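Local structure of uncharacterized hypothetical protein (Bacteroides uniformis, 4EIU) at residues A[114-125]-A[239-249]; A[33-41]-A[68-79]. The protein is of unknown function, but carries the N-terminal domain of the DUF3823 family, which belongs to the transthyretin clan, followed by further antiparallel beta-sheets. All blocks are in the same frame, centred on the assembly; numbering follows the deposited sequence.

Following the chain from its N terminus, contact 2 is the first to close: strand 69-76 returns alongside strand 35-40, and the 26 residues between segments 33-41 and 68-79 hold three short strands and no helix. Only after this does contact 1 open, at residue 114. It spans 113 residues, with helix 142-149 and several strands, before segment 239-249 comes back. The closures follow in series, neither nested nor crossed, about 30 Å apart, centre to centre. Contact 2 pairs two neighbouring strands of the five-stranded N-terminal sheet, whereas contact 1 joins two later sheets. They meet at residues 78-79, where Phe114 N bonds to Pro78 O and the Phe114 ring packs against Phe79.

Contact 1 (A[114-125]-A[239-249]); sequences FLNVEFVGNPQV and NYSEPMEVLIP
Glu118 and Ser241, with CA atoms 4.8 Å apart, mark a close approach of two chains that run almost the same way, their end-to-end directions 4° apart. The one direct hydrogen bond between the segments uses a side chain: Leu115 N donates to Asn239 OD1 at 3.0 Å, arriving from well above the carbonyl plane. On the same amide, ND2 bonds to Pro78 O, so both ends are engaged and the rotation of the group is fixed. A water next in line bridges Val117 N and Tyr240 O, filling in where the backbones do not pair. Beyond it the Phe119 ring becomes the centrepiece. Ser241 OG touches its CE2 while bonding to Glu242 O and to Ala221 N, and Glu242 O itself lies at the ring edge, 3.4 Å from Phe119 CE2. The selenium of Met244, a selenomethionine, makes an oblique Met-aromatic contact, SE lying 4.2 Å from the Phe119 centroid. A bend at chi3 (83°) carries Met244 CE to within 3.5 Å of Asn122 OD1 and on to the Pro123 ring. Pro123 CB then meets Val246 CG2 at 4.1 Å. Val125 ends the row as a fork, CG2 pressed tightly on Val246 CG1 and CG1 against the poorly ordered Pro249. Strand 216-225 lies beneath Leu115 and Val117, and Phe167 beside Phe119. Two outermost strands of separate antiparallel sheets thus meet chiefly through side chains, consistent with a fibronectin type III-like beta-sandwich, whose first and last strands run side by side along one edge.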
loop_
_atom_site.group_PDB
_atom_site.type_symbol
_atom_site.label_atom_id
_atom_site.label_comp_id
_atom_site.label_asym_id
_atom_site.label_seq_id
_atom_site.Cartn_x
_atom_site.Cartn_y
_atom_site.Cartn_z
ATOM N N PHE A 114 4.222 6.663 0.160
ATOM C CA PHE A 114 5.287 7.014 1.066
ATOM C C PHE A 114 6.653 6.556 0.541
ATOM O O PHE A 114 7.642 7.268 0.675
ATOM C CB PHE A 114 5.066 6.353 2.423
ATOM C CG PHE A 114 3.777 6.709 3.092
ATOM C CD1 PHE A 114 3.308 8.003 3.080
ATOM C CD2 PHE A 114 3.056 5.756 3.777
ATOM C CE1 PHE A 114 2.128 8.336 3.728
ATOM C CE2 PHE A 114 1.873 6.084 4.422
ATOM C CZ PHE A 114 1.430 7.393 4.423
ATOM N N LEU A 115 6.686 5.358 -0.030
ATOM C CA LEU A 115 7.917 4.661 -0.477
ATOM C C LEU A 115 7.706 3.963 -1.813
ATOM O O LEU A 115 6.598 3.527 -2.130
ATOM C CB LEU A 115 8.341 3.612 0.565
ATOM C CG LEU A 115 8.634 4.081 2.013
ATOM C CD1 LEU A 115 8.902 2.899 2.970
ATOM C CD2 LEU A 115 9.843 5.036 2.062
ATOM N N ASN A 116 8.775 3.890 -2.591
ATOM C CA ASN A 116 8.865 3.030 -3.733
ATOM C C ASN A 116 9.807 1.901 -3.388
ATOM O O ASN A 116 10.888 2.129 -2.818
ATOM C CB ASN A 116 9.385 3.810 -4.932
ATOM C CG ASN A 116 8.411 4.859 -5.405
ATOM O OD1 ASN A 116 7.202 4.664 -5.358
ATOM N ND2 ASN A 116 8.931 5.958 -5.906
ATOM N N VAL A 117 9.410 0.693 -3.736
ATOM C CA VAL A 117 10.156 -0.505 -3.354
ATOM C C VAL A 117 10.302 -1.392 -4.568
ATOM O O VAL A 117 9.306 -1.736 -5.190
ATOM C CB VAL A 117 9.421 -1.306 -2.259
ATOM C CG1 VAL A 117 10.259 -2.526 -1.833
ATOM C CG2 VAL A 117 9.030 -0.410 -1.080
ATOM N N GLU A 118 11.534 -1.772 -4.899
ATOM C CA GLU A 118 11.770 -2.603 -6.077
ATOM C C GLU A 118 12.855 -3.622 -5.801
ATOM O O GLU A 118 13.711 -3.423 -4.930
ATOM C CB GLU A 118 12.194 -1.730 -7.261
ATOM C CG GLU A 118 13.504 -0.976 -7.003
ATOM C CD GLU A 118 13.753 0.164 -7.970
ATOM O OE1 GLU A 118 13.633 -0.064 -9.198
ATOM O OE2 GLU A 118 14.107 1.278 -7.497
ATOM N N PHE A 119 12.819 -4.711 -6.557
ATOM C CA PHE A 119 13.973 -5.622 -6.634
ATOM C C PHE A 119 15.014 -5.053 -7.587
ATOM O O PHE A 119 14.669 -4.370 -8.547
ATOM C CB PHE A 119 13.534 -6.987 -7.119
ATOM C CG PHE A 119 12.743 -7.762 -6.110
ATOM C CD1 PHE A 119 13.336 -8.172 -4.910
ATOM C CD2 PHE A 119 11.418 -8.103 -6.358
ATOM C CE1 PHE A 119 12.623 -8.918 -3.983
ATOM C CE2 PHE A 119 10.693 -8.838 -5.432
ATOM C CZ PHE A 119 11.291 -9.251 -4.243
ATOM N N VAL A 120 16.290 -5.317 -7.326
ATOM C CA VAL A 120 17.338 -4.875 -8.234
ATOM C C VAL A 120 17.816 -6.050 -9.075
ATOM O O VAL A 120 17.713 -6.001 -10.299
ATOM C CB VAL A 120 18.506 -4.204 -7.496
ATOM C CG1 VAL A 120 19.600 -3.823 -8.490
ATOM C CG2 VAL A 120 17.990 -2.980 -6.761
ATOM N N GLY A 121 18.299 -7.115 -8.445
ATOM C CA GLY A 121 18.745 -8.282 -9.232
ATOM C C GLY A 121 17.648 -9.303 -9.485
ATOM O O GLY A 121 16.491 -9.064 -9.200
ATOM N N ASN A 122 18.034 -10.448 -10.034
ATOM C CA ASN A 122 17.240 -11.673 -9.926
ATOM C C ASN A 122 17.602 -12.326 -8.600
ATOM O O ASN A 122 18.781 -12.404 -8.268
ATOM C CB ASN A 122 17.582 -12.653 -11.048
ATOM C CG ASN A 122 17.023 -12.224 -12.382
ATOM O OD1 ASN A 122 15.830 -11.965 -12.508
ATOM N ND2 ASN A 122 17.886 -12.143 -13.387
ATOM N N PRO A 123 16.608 -12.793 -7.829
ATOM C CA PRO A 123 16.960 -13.466 -6.572
ATOM C C PRO A 123 17.798 -14.750 -6.756
ATOM O O PRO A 123 17.321 -15.689 -7.370
ATOM C CB PRO A 123 15.588 -13.795 -5.962
ATOM C CG PRO A 123 14.669 -12.743 -6.509
ATOM C CD PRO A 123 15.165 -12.475 -7.905
ATOM N N GLN A 124 19.035 -14.771 -6.258
ATOM C CA GLN A 124 19.865 -15.996 -6.249
ATOM C C GLN A 124 19.254 -17.019 -5.283
ATOM O O GLN A 124 18.733 -16.638 -4.248
ATOM C CB GLN A 124 21.280 -15.700 -5.734
ATOM C CG GLN A 124 22.186 -14.829 -6.591
ATOM C CD GLN A 124 23.502 -14.488 -5.878
ATOM O OE1 GLN A 124 23.700 -13.358 -5.439
ATOM N NE2 GLN A 124 24.395 -15.470 -5.748
ATOM N N VAL A 125 19.351 -18.309 -5.592
ATOM C CA VAL A 125 18.971 -19.381 -4.652
ATOM C C VAL A 125 20.159 -20.324 -4.445
ATOM O O VAL A 125 20.842 -20.687 -5.403
ATOM C CB VAL A 125 17.766 -20.206 -5.167
ATOM C CG1 VAL A 125 17.373 -21.287 -4.163
ATOM C CG2 VAL A 125 16.583 -19.296 -5.475
ATOM N N ASN A 239 4.288 -0.164 1.362
ATOM C CA ASN A 239 4.481 -0.124 -0.090
ATOM C C ASN A 239 5.197 -1.382 -0.573
ATOM O O ASN A 239 5.977 -1.980 0.164
ATOM C CB ASN A 239 5.235 1.124 -0.529
ATOM C CG ASN A 239 4.428 2.391 -0.268
ATOM O OD1 ASN A 239 4.754 3.140 0.644
ATOM N ND2 ASN A 239 3.373 2.607 -1.039
ATOM N N TYR A 240 4.887 -1.781 -1.807
ATOM C CA TYR A 240 5.247 -3.085 -2.314
ATOM C C TYR A 240 5.932 -3.019 -3.660
ATOM O O TYR A 240 5.604 -2.169 -4.487
ATOM C CB TYR A 240 3.976 -3.936 -2.523
ATOM C CG TYR A 240 3.392 -4.627 -1.298
ATOM C CD1 TYR A 240 3.772 -5.920 -0.973
ATOM C CD2 TYR A 240 2.392 -4.029 -0.532
ATOM C CE1 TYR A 240 3.223 -6.581 0.114
ATOM C CE2 TYR A 240 1.860 -4.678 0.562
ATOM C CZ TYR A 240 2.251 -5.991 0.842
ATOM O OH TYR A 240 1.686 -6.658 1.922
ATOM N N SER A 241 6.833 -3.982 -3.881
ATOM C CA SER A 241 7.393 -4.258 -5.187
ATOM C C SER A 241 6.459 -5.120 -6.022
ATOM O O SER A 241 5.399 -5.555 -5.562
ATOM C CB SER A 241 8.728 -4.969 -5.040
ATOM O OG SER A 241 8.545 -6.341 -4.710
ATOM N N GLU A 242 6.870 -5.360 -7.255
ATOM C CA GLU A 242 6.251 -6.395 -8.066
ATOM C C GLU A 242 6.688 -7.748 -7.514
ATOM O O GLU A 242 7.800 -7.852 -6.967
ATOM C CB GLU A 242 6.680 -6.283 -9.522
ATOM C CG GLU A 242 6.042 -5.126 -10.278
ATOM C CD GLU A 242 6.704 -4.928 -11.628
ATOM O OE1 GLU A 242 6.662 -5.864 -12.454
ATOM O OE2 GLU A 242 7.312 -3.858 -11.853
ATOM N N PRO A 243 5.814 -8.770 -7.614
ATOM C CA PRO A 243 6.256 -10.132 -7.278
ATOM C C PRO A 243 7.232 -10.687 -8.304
ATOM O O PRO A 243 7.300 -10.198 -9.428
ATOM C CB PRO A 243 4.956 -10.947 -7.268
ATOM C CG PRO A 243 3.999 -10.193 -8.099
ATOM C CD PRO A 243 4.392 -8.734 -8.013
HETATM N N MSE A 244 8.005 -11.692 -7.905
HETATM C CA MSE A 244 8.865 -12.407 -8.814
HETATM C C MSE A 244 8.763 -13.893 -8.517
HETATM O O MSE A 244 8.630 -14.306 -7.353
HETATM C CB MSE A 244 10.307 -11.935 -8.688
HETATM C CG MSE A 244 10.525 -10.497 -9.137
HETATM SE SE MSE A 244 12.410 -10.074 -9.085
HETATM C CE MSE A 244 13.069 -10.767 -10.760
ATOM N N GLU A 245 8.786 -14.680 -9.586
ATOM C CA GLU A 245 8.771 -16.131 -9.485
ATOM C C GLU A 245 10.190 -16.608 -9.332
ATOM O O GLU A 245 11.070 -16.163 -10.062
ATOM C CB GLU A 245 8.163 -16.731 -10.742
ATOM C CG GLU A 245 7.968 -18.232 -10.670
ATOM C CD GLU A 245 7.461 -18.792 -11.975
ATOM O OE1 GLU A 245 6.412 -18.313 -12.442
ATOM O OE2 GLU A 245 8.120 -19.682 -12.530
ATOM N N VAL A 246 10.406 -17.522 -8.386
ATOM C CA VAL A 246 11.712 -18.103 -8.140
ATOM C C VAL A 246 11.649 -19.626 -8.168
ATOM O O VAL A 246 10.895 -20.252 -7.422
ATOM C CB VAL A 246 12.280 -17.681 -6.781
ATOM C CG1 VAL A 246 13.698 -18.241 -6.619
ATOM C CG2 VAL A 246 12.268 -16.159 -6.665
ATOM N N LEU A 247 12.456 -20.219 -9.029
ATOM C CA LEU A 247 12.479 -21.665 -9.145
ATOM C C LEU A 247 13.626 -22.148 -8.252
ATOM O O LEU A 247 14.783 -21.776 -8.477
ATOM C CB LEU A 247 12.672 -22.066 -10.610
ATOM C CG LEU A 247 11.556 -21.689 -11.609
ATOM C CD1 LEU A 247 11.255 -20.192 -11.679
ATOM C CD2 LEU A 247 11.914 -22.212 -12.997
ATOM N N ILE A 248 13.306 -22.972 -7.250
ATOM C CA ILE A 248 14.316 -23.522 -6.325
ATOM C C ILE A 248 15.091 -24.728 -6.887
ATOM O O ILE A 248 14.514 -25.808 -7.097
ATOM C CB ILE A 248 13.674 -23.937 -4.990
ATOM C CG1 ILE A 248 13.134 -22.694 -4.272
ATOM C CG2 ILE A 248 14.703 -24.669 -4.124
ATOM C CD1 ILE A 248 12.155 -22.983 -3.149
ATOM N N PRO A 249 16.416 -24.573 -7.108
ATOM C CA PRO A 249 17.176 -25.692 -7.671
ATOM C C PRO A 249 17.276 -26.911 -6.748
ATOM O O PRO A 249 17.366 -26.792 -5.525
ATOM C CB PRO A 249 18.577 -25.105 -7.907
ATOM C CG PRO A 249 18.454 -23.642 -7.737
ATOM C CD PRO A 249 17.293 -23.417 -6.827
ATOM O OXT PRO A 249 17.259 -28.052 -7.214
HETATM O O HOH W 1 6.616 0.397 -4.520
#

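Contact 2 (A[33-41]-A[68-79]); sequences GIRVRLTEL and KGEYNVRIDGPF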
loop_
_atom_site.group_PDB
_atom_site.type_symbol
_atom_site.label_atom_id
_atom_site.label_comp_id
_atom_site.label_asym_id
_atom_site.label_seq_id
_atom_site.Cartn_x
_atom_site.Cartn_y
_atom_site.Cartn_z
ATOM N N GLY A 33 -4.198 -3.119 3.074
ATOM C CA GLY A 33 -3.930 -2.710 1.711
ATOM C C GLY A 33 -4.522 -1.333 1.413
ATOM O O GLY A 33 -4.465 -0.429 2.241
ATOM N N ILE A 34 -5.136 -1.184 0.234
ATOM C CA ILE A 34 -5.753 0.099 -0.145
ATOM C C ILE A 34 -7.261 -0.038 -0.034
ATOM O O ILE A 34 -7.904 -0.771 -0.827
ATOM C CB ILE A 34 -5.372 0.569 -1.559
ATOM C CG1 ILE A 34 -3.870 0.726 -1.716
ATOM C CG2 ILE A 34 -6.161 1.857 -1.914
ATOM C CD1 ILE A 34 -3.404 1.049 -3.137
ATOM N N ARG A 35 -7.787 0.626 0.984
ATOM C CA ARG A 35 -9.206 0.628 1.348
ATOM C C ARG A 35 -10.024 1.570 0.507
ATOM O O ARG A 35 -9.613 2.709 0.279
ATOM C CB ARG A 35 -9.371 0.965 2.824
ATOM C CG ARG A 35 -10.732 0.638 3.419
ATOM C CD ARG A 35 -10.822 1.069 4.864
ATOM N NE ARG A 35 -10.914 2.534 4.923
ATOM C CZ ARG A 35 -10.991 3.247 6.041
ATOM N NH1 ARG A 35 -10.987 2.658 7.241
ATOM N NH2 ARG A 35 -11.035 4.575 5.954
ATOM N N VAL A 36 -11.214 1.120 0.122
ATOM C CA VAL A 36 -12.144 1.907 -0.684
ATOM C C VAL A 36 -13.468 1.972 0.080
ATOM O O VAL A 36 -14.061 0.942 0.455
ATOM C CB VAL A 36 -12.371 1.287 -2.093
ATOM C CG1 VAL A 36 -13.233 2.211 -2.960
ATOM C CG2 VAL A 36 -11.013 0.987 -2.770
ATOM N N ARG A 37 -13.961 3.198 0.264
ATOM C CA ARG A 37 -15.224 3.464 0.975
ATOM C C ARG A 37 -16.128 4.332 0.128
ATOM O O ARG A 37 -15.774 5.500 -0.217
ATOM C CB ARG A 37 -14.904 4.150 2.328
ATOM C CG ARG A 37 -16.104 4.674 3.090
ATOM C CD ARG A 37 -15.711 5.204 4.462
ATOM N NE ARG A 37 -15.217 4.123 5.310
ATOM C CZ ARG A 37 -14.685 4.314 6.504
ATOM N NH1 ARG A 37 -14.631 5.544 7.006
ATOM N NH2 ARG A 37 -14.243 3.280 7.218
ATOM N N LEU A 38 -17.290 3.776 -0.173
ATOM C CA LEU A 38 -18.320 4.402 -0.970
ATOM C C LEU A 38 -19.473 4.803 -0.066
ATOM O O LEU A 38 -20.133 3.948 0.521
ATOM C CB LEU A 38 -18.830 3.419 -2.058
ATOM C CG LEU A 38 -17.784 2.681 -2.948
ATOM C CD1 LEU A 38 -18.407 1.662 -3.932
ATOM C CD2 LEU A 38 -16.896 3.640 -3.702
ATOM N N THR A 39 -19.743 6.106 0.008
ATOM C CA THR A 39 -20.884 6.653 0.753
ATOM C C THR A 39 -21.843 7.310 -0.216
ATOM O O THR A 39 -21.447 8.186 -0.989
ATOM C CB THR A 39 -20.398 7.709 1.758
ATOM O OG1 THR A 39 -19.265 7.202 2.451
ATOM C CG2 THR A 39 -21.452 8.093 2.787
ATOM N N GLU A 40 -23.105 6.892 -0.190
ATOM C CA GLU A 40 -24.128 7.519 -0.996
ATOM C C GLU A 40 -24.492 8.878 -0.402
ATOM O O GLU A 40 -24.797 8.972 0.777
ATOM C CB GLU A 40 -25.408 6.700 -1.106
ATOM C CG GLU A 40 -26.125 7.105 -2.376
ATOM C CD GLU A 40 -27.553 6.681 -2.458
ATOM O OE1 GLU A 40 -27.998 5.805 -1.675
ATOM O OE2 GLU A 40 -28.207 7.254 -3.348
ATOM N N LEU A 41 -24.469 9.904 -1.245
ATOM C CA LEU A 41 -24.749 11.269 -0.818
ATOM C C LEU A 41 -26.214 11.522 -0.979
ATOM O O LEU A 41 -26.822 11.093 -1.963
ATOM C CB LEU A 41 -23.945 12.280 -1.634
ATOM C CG LEU A 41 -22.439 12.110 -1.545
ATOM C CD1 LEU A 41 -21.762 12.957 -2.616
ATOM C CD2 LEU A 41 -21.875 12.440 -0.164
ATOM N N LYS A 68 -27.580 2.691 -7.914
ATOM C CA LYS A 68 -27.396 3.887 -8.764
ATOM C C LYS A 68 -27.586 5.104 -7.885
ATOM O O LYS A 68 -28.542 5.150 -7.119
ATOM C CB LYS A 68 -28.403 3.904 -9.926
ATOM C CG LYS A 68 -28.259 5.052 -10.933
ATOM C CD LYS A 68 -29.269 4.936 -12.080
ATOM C CE LYS A 68 -29.780 6.297 -12.572
ATOM N NZ LYS A 68 -28.730 7.120 -13.248
ATOM N N GLY A 69 -26.651 6.049 -7.955
ATOM C CA GLY A 69 -26.817 7.327 -7.283
ATOM C C GLY A 69 -25.518 8.091 -7.229
ATOM O O GLY A 69 -24.605 7.787 -7.966
ATOM N N GLU A 70 -25.466 9.090 -6.355
ATOM C CA GLU A 70 -24.307 9.949 -6.191
ATOM C C GLU A 70 -23.522 9.518 -4.973
ATOM O O GLU A 70 -24.088 9.332 -3.891
ATOM C CB GLU A 70 -24.745 11.411 -5.982
ATOM C CG GLU A 70 -25.527 12.017 -7.139
ATOM C CD GLU A 70 -24.646 12.669 -8.200
ATOM O OE1 GLU A 70 -23.453 12.965 -7.922
ATOM O OE2 GLU A 70 -25.163 12.909 -9.318
ATOM N N TYR A 71 -22.213 9.447 -5.133
ATOM C CA TYR A 71 -21.350 8.844 -4.125
ATOM C C TYR A 71 -20.129 9.688 -3.873
ATOM O O TYR A 71 -19.601 10.321 -4.796
ATOM C CB TYR A 71 -20.892 7.443 -4.577
ATOM C CG TYR A 71 -21.980 6.388 -4.435
ATOM C CD1 TYR A 71 -22.901 6.185 -5.434
ATOM C CD2 TYR A 71 -22.092 5.623 -3.266
ATOM C CE1 TYR A 71 -23.904 5.225 -5.303
ATOM C CE2 TYR A 71 -23.090 4.659 -3.132
ATOM C CZ TYR A 71 -23.988 4.474 -4.149
ATOM O OH TYR A 71 -24.991 3.548 -4.010
ATOM N N ASN A 72 -19.665 9.633 -2.632
ATOM C CA ASN A 72 -18.304 9.966 -2.272
ATOM C C ASN A 72 -17.471 8.672 -2.298
ATOM O O ASN A 72 -17.880 7.643 -1.736
ATOM C CB ASN A 72 -18.287 10.579 -0.861
ATOM C CG ASN A 72 -16.900 10.966 -0.403
ATOM O OD1 ASN A 72 -16.278 10.239 0.394
ATOM N ND2 ASN A 72 -16.405 12.108 -0.886
ATOM N N VAL A 73 -16.307 8.747 -2.924
ATOM C CA VAL A 73 -15.401 7.641 -3.055
ATOM C C VAL A 73 -14.109 8.073 -2.374
ATOM O O VAL A 73 -13.446 9.000 -2.816
ATOM C CB VAL A 73 -15.164 7.257 -4.541
ATOM C CG1 VAL A 73 -14.216 6.044 -4.643
ATOM C CG2 VAL A 73 -16.530 6.979 -5.249
ATOM N N ARG A 74 -13.789 7.421 -1.278
ATOM C CA ARG A 74 -12.623 7.714 -0.470
ATOM C C ARG A 74 -11.679 6.515 -0.453
ATOM O O ARG A 74 -12.134 5.411 -0.195
ATOM C CB ARG A 74 -13.092 7.981 0.972
ATOM C CG ARG A 74 -11.925 8.116 1.935
ATOM C CD ARG A 74 -12.353 8.403 3.369
ATOM N NE ARG A 74 -11.155 8.261 4.205
ATOM C CZ ARG A 74 -10.954 8.879 5.364
ATOM N NH1 ARG A 74 -11.865 9.730 5.875
ATOM N NH2 ARG A 74 -9.823 8.663 6.004
ATOM N N ILE A 75 -10.369 6.718 -0.661
ATOM C CA ILE A 75 -9.403 5.645 -0.522
ATOM C C ILE A 75 -8.359 6.016 0.560
ATOM O O ILE A 75 -8.109 7.195 0.796
ATOM C CB ILE A 75 -8.736 5.265 -1.856
ATOM C CG1 ILE A 75 -7.857 6.419 -2.417
ATOM C CG2 ILE A 75 -9.852 4.817 -2.872
ATOM C CD1 ILE A 75 -6.930 6.073 -3.604
ATOM N N ASP A 76 -7.866 5.013 1.262
ATOM C CA ASP A 76 -6.780 5.148 2.241
ATOM C C ASP A 76 -5.766 4.022 1.971
ATOM O O ASP A 76 -6.146 2.900 1.555
ATOM C CB ASP A 76 -7.358 4.963 3.637
ATOM C CG ASP A 76 -8.274 6.099 4.053
ATOM O OD1 ASP A 76 -7.808 7.078 4.666
ATOM O OD2 ASP A 76 -9.490 5.991 3.826
ATOM N N GLY A 77 -4.490 4.283 2.222
ATOM C CA GLY A 77 -3.488 3.331 1.841
ATOM C C GLY A 77 -2.121 3.781 2.272
ATOM O O GLY A 77 -2.040 4.652 3.141
ATOM N N PRO A 78 -1.063 3.203 1.658
ATOM C CA PRO A 78 0.350 3.574 1.913
ATOM C C PRO A 78 0.742 4.823 1.109
ATOM O O PRO A 78 1.628 4.795 0.279
ATOM C CB PRO A 78 1.105 2.317 1.468
ATOM C CG PRO A 78 0.304 1.842 0.285
ATOM C CD PRO A 78 -1.131 2.065 0.722
ATOM N N PHE A 79 0.029 5.894 1.412
ATOM C CA PHE A 79 0.137 7.174 0.741
ATOM C C PHE A 79 -0.424 8.291 1.628
ATOM O O PHE A 79 -1.233 8.068 2.533
ATOM C CB PHE A 79 -0.492 7.152 -0.667
ATOM C CG PHE A 79 -1.912 6.623 -0.720
ATOM C CD1 PHE A 79 -2.974 7.408 -0.337
ATOM C CD2 PHE A 79 -2.162 5.328 -1.210
ATOM C CE1 PHE A 79 -4.285 6.923 -0.464
ATOM C CE2 PHE A 79 -3.464 4.824 -1.307
ATOM C CZ PHE A 79 -4.508 5.627 -0.922
HETATM O O HOH W 2 -11.112 4.287 2.609
HETATM O O HOH W 3 -16.854 7.744 1.207
HETATM O O HOH W 4 -27.593 9.530 -4.457
#
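Arg35 and Asp76 project together from the same face of a hydrogen-bonded pair and form a salt bridge: Arg35 NH2 donates to Asp76 OD2 at 3.0 Å, from above the carboxylate, the flat groups turned 82° apart. Arg74 grips the same carboxylate side-on, NE reaching Asp76 OD2 at 2.8 Å and NH2 reaching OD1 at 2.9 Å, both on syn lone pairs. The bend of Arg35 at chi3, 73°, brings NH2 to the carboxylate while NE holds a water that also bonds to Asp76 OD2. With the carboxylate of Asp76 cut back to an alanine, Arg35 and Arg74 would probably lose their shared counter-charge, leaving Arg35 NH2 and Arg74 NE, 4.1 Å apart, freer to turn. Beneath them hydrogen-bonded pairs Arg35-Asp76, Arg37-Arg74 and Thr39-Asn72 alternate with non-hydrogen-bonded ones, joining neighbouring strands of the five-stranded antiparallel sheet in the DUF3823 N-terminal domain, whose clan suggests a transthyretin-like beta-sandwich. On the face turned to strands 10-18 and 104-111, Val36 packs on Ile75 and Leu38 CD2 nestles between Val73 CG1 and CG2, each 3.7 Å away. At the far end Glu40 CG makes a CH-pi contact over the Tyr71 ring, 4.0 Å from the centroid. In the second shell, Arg37 NH2 lies over one face of the Arg35 guanidinium, offset toward its rim, while its salt bridge to Asp52 probably offsets the like charges; His49 holds Glu40 OE1, and Phe67 O receives Tyr71 OH.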